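PDB 3VU1: putative uncharacterized protein PH0242 from Pyrococcus horikoshii, which is the C-terminal globular domain of an archaeal AglB protein of the oligosaccharyltransferase family, modelled with a bound calcium ion. Local coordinates for residues Tyr385-Val399 with His416-Lys430. Numbering follows the deposited sequence.
Sequences YTADLYLRATFIYLV and HMDTFFITKLKEGIK
Backbone bonds pair Tyr397 with His416, Phe395 with Asp418 and Ala393 with Phe420 in both directions, as in Phe395 N to Asp418 O at 2.8 Å, which marks them as antiparallel hydrogen-bonded pairs. Beyond Phe420 the register slips: Ile422 N and, weakly, Thr423 N both donate to Leu391 O, and Leu425 and Lys426 both face Leu389, giving two classic bulges. A G1 bulge follows, Gly428 and Ile429 opposite Ala387, with Gly428 at positive phi (59°). The two strands form a long, bulged beta hairpin in the Peripheral 2 domain; strand 464-487 bonds to the other edge of 385-399.

Among aromatic contacts, His416 CB sits over one face of the Tyr397 ring, 3.6 Å from its centroid, and Ala393 CB covers a face of Phe420, 3.9 Å from that centroid. Tyr397 OH probably bonds Asp418 OD1, though its modelled length is doubtful; Tyr452 OH also bonds OD1. On the sheet face carrying Arg392, Tyr390 and Phe421 meet obliquely, planes at 43°. Lys424 sends CG away from its backbone N (chi1 -161°), over one face of the Tyr390 ring, 4.0 Å from the centroid; CE reaches the hydroxyl.

Lys424 NZ forms salt bridges to Glu427 OE2 (2.9 Å) and, longer, Asp388 OD1 (3.5 Å). Asp388 OD2 accepts a hydrogen bond from Gly428 N at 3.2 Å.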
# COMPACT_ATOMS: atom_id res chain seq x y z
N TYR A 385 19.15 -4.81 -17.32
CA TYR A 385 19.74 -4.28 -16.11
C TYR A 385 21.06 -4.97 -15.94
O TYR A 385 21.35 -5.97 -16.61
CB TYR A 385 18.92 -4.63 -14.86
CG TYR A 385 17.55 -4.01 -14.73
CD1 TYR A 385 16.41 -4.74 -15.07
CD2 TYR A 385 17.39 -2.70 -14.23
CE1 TYR A 385 15.14 -4.19 -14.94
CE2 TYR A 385 16.12 -2.14 -14.11
CZ TYR A 385 15.00 -2.90 -14.46
OH TYR A 385 13.73 -2.39 -14.33
N THR A 386 21.84 -4.43 -15.02
CA THR A 386 22.96 -5.14 -14.46
C THR A 386 22.65 -5.37 -12.99
O THR A 386 22.53 -4.44 -12.20
CB THR A 386 24.27 -4.38 -14.72
OG1 THR A 386 24.49 -4.41 -16.14
CG2 THR A 386 25.47 -5.01 -13.97
N ALA A 387 22.48 -6.63 -12.63
CA ALA A 387 22.03 -7.00 -11.30
C ALA A 387 23.11 -7.69 -10.48
O ALA A 387 24.05 -8.26 -11.02
CB ALA A 387 20.81 -7.90 -11.40
N ASP A 388 22.97 -7.59 -9.18
CA ASP A 388 23.61 -8.46 -8.23
C ASP A 388 22.54 -9.44 -7.74
O ASP A 388 21.35 -9.09 -7.67
CB ASP A 388 24.17 -7.63 -7.07
CG ASP A 388 25.33 -6.73 -7.50
OD1 ASP A 388 25.78 -5.91 -6.66
OD2 ASP A 388 25.77 -6.83 -8.68
N LEU A 389 22.95 -10.68 -7.45
CA LEU A 389 22.01 -11.69 -6.95
C LEU A 389 22.30 -12.00 -5.49
O LEU A 389 23.42 -12.35 -5.16
CB LEU A 389 22.11 -12.96 -7.79
CG LEU A 389 21.40 -14.23 -7.30
CD1 LEU A 389 19.90 -14.03 -7.09
CD2 LEU A 389 21.70 -15.41 -8.23
N TYR A 390 21.31 -11.85 -4.62
CA TYR A 390 21.52 -12.17 -3.21
C TYR A 390 20.62 -13.31 -2.76
O TYR A 390 19.64 -13.66 -3.43
CB TYR A 390 21.22 -10.98 -2.30
CG TYR A 390 22.13 -9.79 -2.43
CD1 TYR A 390 22.03 -8.92 -3.52
CD2 TYR A 390 23.08 -9.52 -1.45
CE1 TYR A 390 22.86 -7.82 -3.62
CE2 TYR A 390 23.91 -8.43 -1.56
CZ TYR A 390 23.80 -7.59 -2.64
OH TYR A 390 24.63 -6.50 -2.74
N LEU A 391 20.94 -13.84 -1.58
CA LEU A 391 19.98 -14.64 -0.85
C LEU A 391 19.48 -13.73 0.24
O LEU A 391 20.29 -13.14 0.98
CB LEU A 391 20.60 -15.91 -0.26
CG LEU A 391 21.05 -17.05 -1.19
CD1 LEU A 391 21.36 -18.27 -0.32
CD2 LEU A 391 20.04 -17.42 -2.28
N ARG A 392 18.15 -13.61 0.32
CA ARG A 392 17.51 -12.69 1.24
C ARG A 392 16.62 -13.43 2.20
O ARG A 392 15.87 -14.31 1.80
CB ARG A 392 16.66 -11.64 0.48
CG ARG A 392 16.35 -10.42 1.34
CD ARG A 392 15.28 -9.54 0.73
NE ARG A 392 14.08 -10.31 0.43
CZ ARG A 392 13.17 -9.97 -0.48
NH1 ARG A 392 13.29 -8.86 -1.20
NH2 ARG A 392 12.14 -10.76 -0.68
N ALA A 393 16.71 -13.06 3.47
CA ALA A 393 15.80 -13.63 4.46
C ALA A 393 14.65 -12.67 4.76
O ALA A 393 14.85 -11.43 4.77
CB ALA A 393 16.55 -13.98 5.75
N THR A 394 13.46 -13.25 5.02
CA THR A 394 12.32 -12.48 5.48
C THR A 394 11.70 -13.23 6.64
O THR A 394 11.30 -14.38 6.48
CB THR A 394 11.24 -12.25 4.38
OG1 THR A 394 11.83 -11.65 3.23
CG2 THR A 394 10.14 -11.33 4.86
N PHE A 395 11.65 -12.58 7.80
CA PHE A 395 10.94 -13.08 8.97
C PHE A 395 9.65 -12.29 9.17
O PHE A 395 9.67 -11.07 9.40
CB PHE A 395 11.78 -12.90 10.23
CG PHE A 395 12.91 -13.88 10.37
CD1 PHE A 395 12.86 -14.86 11.36
CD2 PHE A 395 14.02 -13.80 9.55
CE1 PHE A 395 13.91 -15.76 11.51
CE2 PHE A 395 15.07 -14.71 9.69
CZ PHE A 395 15.01 -15.68 10.67
N ILE A 396 8.52 -12.98 9.08
CA ILE A 396 7.26 -12.36 9.46
C ILE A 396 6.90 -12.98 10.79
O ILE A 396 6.81 -14.23 10.91
CB ILE A 396 6.15 -12.60 8.43
CG1 ILE A 396 6.37 -11.70 7.21
CG2 ILE A 396 4.80 -12.29 9.05
CD1 ILE A 396 5.55 -12.08 5.98
N TYR A 397 6.70 -12.13 11.79
CA TYR A 397 6.34 -12.61 13.11
C TYR A 397 5.39 -11.69 13.88
O TYR A 397 5.15 -10.55 13.47
CB TYR A 397 7.61 -12.84 13.93
CG TYR A 397 8.51 -11.62 14.05
CD1 TYR A 397 8.47 -10.83 15.21
CD2 TYR A 397 9.40 -11.27 13.05
CE1 TYR A 397 9.29 -9.73 15.36
CE2 TYR A 397 10.24 -10.18 13.19
CZ TYR A 397 10.17 -9.40 14.35
OH TYR A 397 10.99 -8.32 14.52
N LEU A 398 4.86 -12.20 14.98
CA LEU A 398 3.94 -11.46 15.84
C LEU A 398 4.56 -11.15 17.20
O LEU A 398 5.35 -11.95 17.73
CB LEU A 398 2.64 -12.24 16.03
CG LEU A 398 1.91 -12.70 14.77
CD1 LEU A 398 0.52 -13.25 15.12
CD2 LEU A 398 1.83 -11.59 13.73
N VAL A 399 4.22 -10.01 17.78
CA VAL A 399 4.61 -9.72 19.15
C VAL A 399 3.39 -9.33 19.96
O VAL A 399 2.74 -8.33 19.69
CB VAL A 399 5.71 -8.63 19.26
CG1 VAL A 399 6.06 -8.40 20.73
CG2 VAL A 399 6.95 -9.03 18.47
N HIS A 416 5.20 -7.96 12.48
CA HIS A 416 6.47 -7.39 12.07
C HIS A 416 6.99 -8.11 10.85
O HIS A 416 6.75 -9.31 10.66
CB HIS A 416 7.50 -7.59 13.17
CG HIS A 416 7.24 -6.80 14.44
ND1 HIS A 416 7.96 -5.69 14.78
CD2 HIS A 416 6.34 -7.02 15.49
CE1 HIS A 416 7.55 -5.22 15.98
NE2 HIS A 416 6.55 -6.04 16.42
N MET A 417 7.73 -7.40 10.00
CA MET A 417 8.41 -8.02 8.89
C MET A 417 9.85 -7.49 8.79
O MET A 417 10.06 -6.31 8.44
CB MET A 417 7.67 -7.79 7.59
CG MET A 417 8.42 -8.34 6.40
SD MET A 417 7.47 -8.29 4.87
CE MET A 417 7.82 -6.61 4.36
N ASP A 418 10.83 -8.35 9.09
CA ASP A 418 12.25 -8.02 8.94
C ASP A 418 12.87 -8.77 7.76
O ASP A 418 12.67 -9.98 7.59
CB ASP A 418 13.03 -8.28 10.22
CG ASP A 418 12.30 -7.76 11.48
OD1 ASP A 418 12.51 -8.36 12.57
OD2 ASP A 418 11.52 -6.77 11.39
N THR A 419 13.60 -8.03 6.93
CA THR A 419 14.32 -8.61 5.82
C THR A 419 15.80 -8.29 6.02
O THR A 419 16.14 -7.28 6.63
CB THR A 419 13.91 -8.00 4.48
OG1 THR A 419 14.30 -6.62 4.46
CG2 THR A 419 12.42 -8.11 4.26
N PHE A 420 16.67 -9.17 5.54
CA PHE A 420 18.10 -8.92 5.52
C PHE A 420 18.73 -9.79 4.48
O PHE A 420 18.23 -10.87 4.16
CB PHE A 420 18.77 -9.08 6.91
CG PHE A 420 18.61 -10.44 7.55
CD1 PHE A 420 17.57 -10.69 8.45
CD2 PHE A 420 19.55 -11.46 7.31
CE1 PHE A 420 17.46 -11.95 9.08
CE2 PHE A 420 19.42 -12.72 7.93
CZ PHE A 420 18.39 -12.96 8.82
N PHE A 421 19.82 -9.30 3.91
CA PHE A 421 20.58 -10.04 2.91
C PHE A 421 21.55 -11.00 3.57
O PHE A 421 22.41 -10.58 4.33
CB PHE A 421 21.28 -9.08 1.97
CG PHE A 421 20.34 -8.32 1.09
CD1 PHE A 421 20.16 -6.96 1.25
CD2 PHE A 421 19.58 -8.99 0.12
CE1 PHE A 421 19.26 -6.27 0.44
CE2 PHE A 421 18.69 -8.31 -0.70
CZ PHE A 421 18.53 -6.94 -0.54
N ILE A 422 21.37 -12.29 3.30
CA ILE A 422 22.19 -13.35 3.91
C ILE A 422 23.57 -13.37 3.25
O ILE A 422 24.58 -13.28 3.93
CB ILE A 422 21.52 -14.74 3.78
CG1 ILE A 422 20.12 -14.74 4.40
CG2 ILE A 422 22.37 -15.83 4.42
CD1 ILE A 422 19.18 -15.68 3.67
N THR A 423 23.60 -13.46 1.92
CA THR A 423 24.84 -13.57 1.19
C THR A 423 24.65 -13.12 -0.25
O THR A 423 23.55 -13.25 -0.81
CB THR A 423 25.36 -15.02 1.19
OG1 THR A 423 26.64 -15.05 0.56
CG2 THR A 423 24.43 -15.97 0.39
N LYS A 424 25.72 -12.60 -0.83
CA LYS A 424 25.75 -12.16 -2.21
C LYS A 424 26.21 -13.34 -3.03
O LYS A 424 27.15 -13.99 -2.65
CB LYS A 424 26.75 -11.02 -2.35
CG LYS A 424 26.58 -10.16 -3.58
CD LYS A 424 27.42 -8.91 -3.37
CE LYS A 424 27.20 -7.89 -4.46
NZ LYS A 424 28.20 -6.79 -4.34
N LEU A 425 25.54 -13.64 -4.13
CA LEU A 425 25.88 -14.84 -4.89
C LEU A 425 26.66 -14.55 -6.15
O LEU A 425 27.40 -15.40 -6.63
CB LEU A 425 24.65 -15.67 -5.24
CG LEU A 425 23.77 -16.35 -4.19
CD1 LEU A 425 22.63 -17.08 -4.89
CD2 LEU A 425 24.56 -17.29 -3.30
N LYS A 426 26.46 -13.36 -6.72
CA LYS A 426 27.10 -12.99 -7.99
C LYS A 426 26.95 -11.49 -8.23
O LYS A 426 25.88 -10.93 -8.00
CB LYS A 426 26.48 -13.79 -9.15
CG LYS A 426 27.08 -13.54 -10.53
CD LYS A 426 28.44 -14.21 -10.72
CE LYS A 426 28.56 -14.79 -12.11
NZ LYS A 426 27.53 -15.85 -12.34
N GLU A 427 28.03 -10.86 -8.67
CA GLU A 427 28.00 -9.46 -9.07
C GLU A 427 27.82 -9.41 -10.57
O GLU A 427 28.15 -10.36 -11.26
CB GLU A 427 29.30 -8.76 -8.72
CG GLU A 427 29.52 -8.54 -7.24
CD GLU A 427 30.68 -7.59 -6.94
OE1 GLU A 427 31.51 -7.32 -7.85
OE2 GLU A 427 30.75 -7.11 -5.78
N GLY A 428 27.26 -8.31 -11.07
CA GLY A 428 27.27 -7.99 -12.49
C GLY A 428 26.64 -8.96 -13.45
O GLY A 428 27.15 -9.16 -14.54
N ILE A 429 25.51 -9.56 -13.07
CA ILE A 429 24.71 -10.31 -14.03
C ILE A 429 24.05 -9.36 -15.01
O ILE A 429 23.42 -8.38 -14.60
CB ILE A 429 23.61 -11.14 -13.33
CG1 ILE A 429 24.23 -12.06 -12.29
CG2 ILE A 429 22.81 -11.92 -14.37
CD1 ILE A 429 23.23 -12.78 -11.41
N LYS A 430 24.20 -9.63 -16.30
CA LYS A 430 23.53 -8.84 -17.33
C LYS A 430 22.18 -9.44 -17.63
O LYS A 430 22.10 -10.45 -18.31
CB LYS A 430 24.38 -8.76 -18.61
CG LYS A 430 25.36 -7.59 -18.67
CD LYS A 430 26.09 -7.57 -20.01
CE LYS A 430 26.26 -6.17 -20.59
NZ LYS A 430 27.29 -5.37 -19.86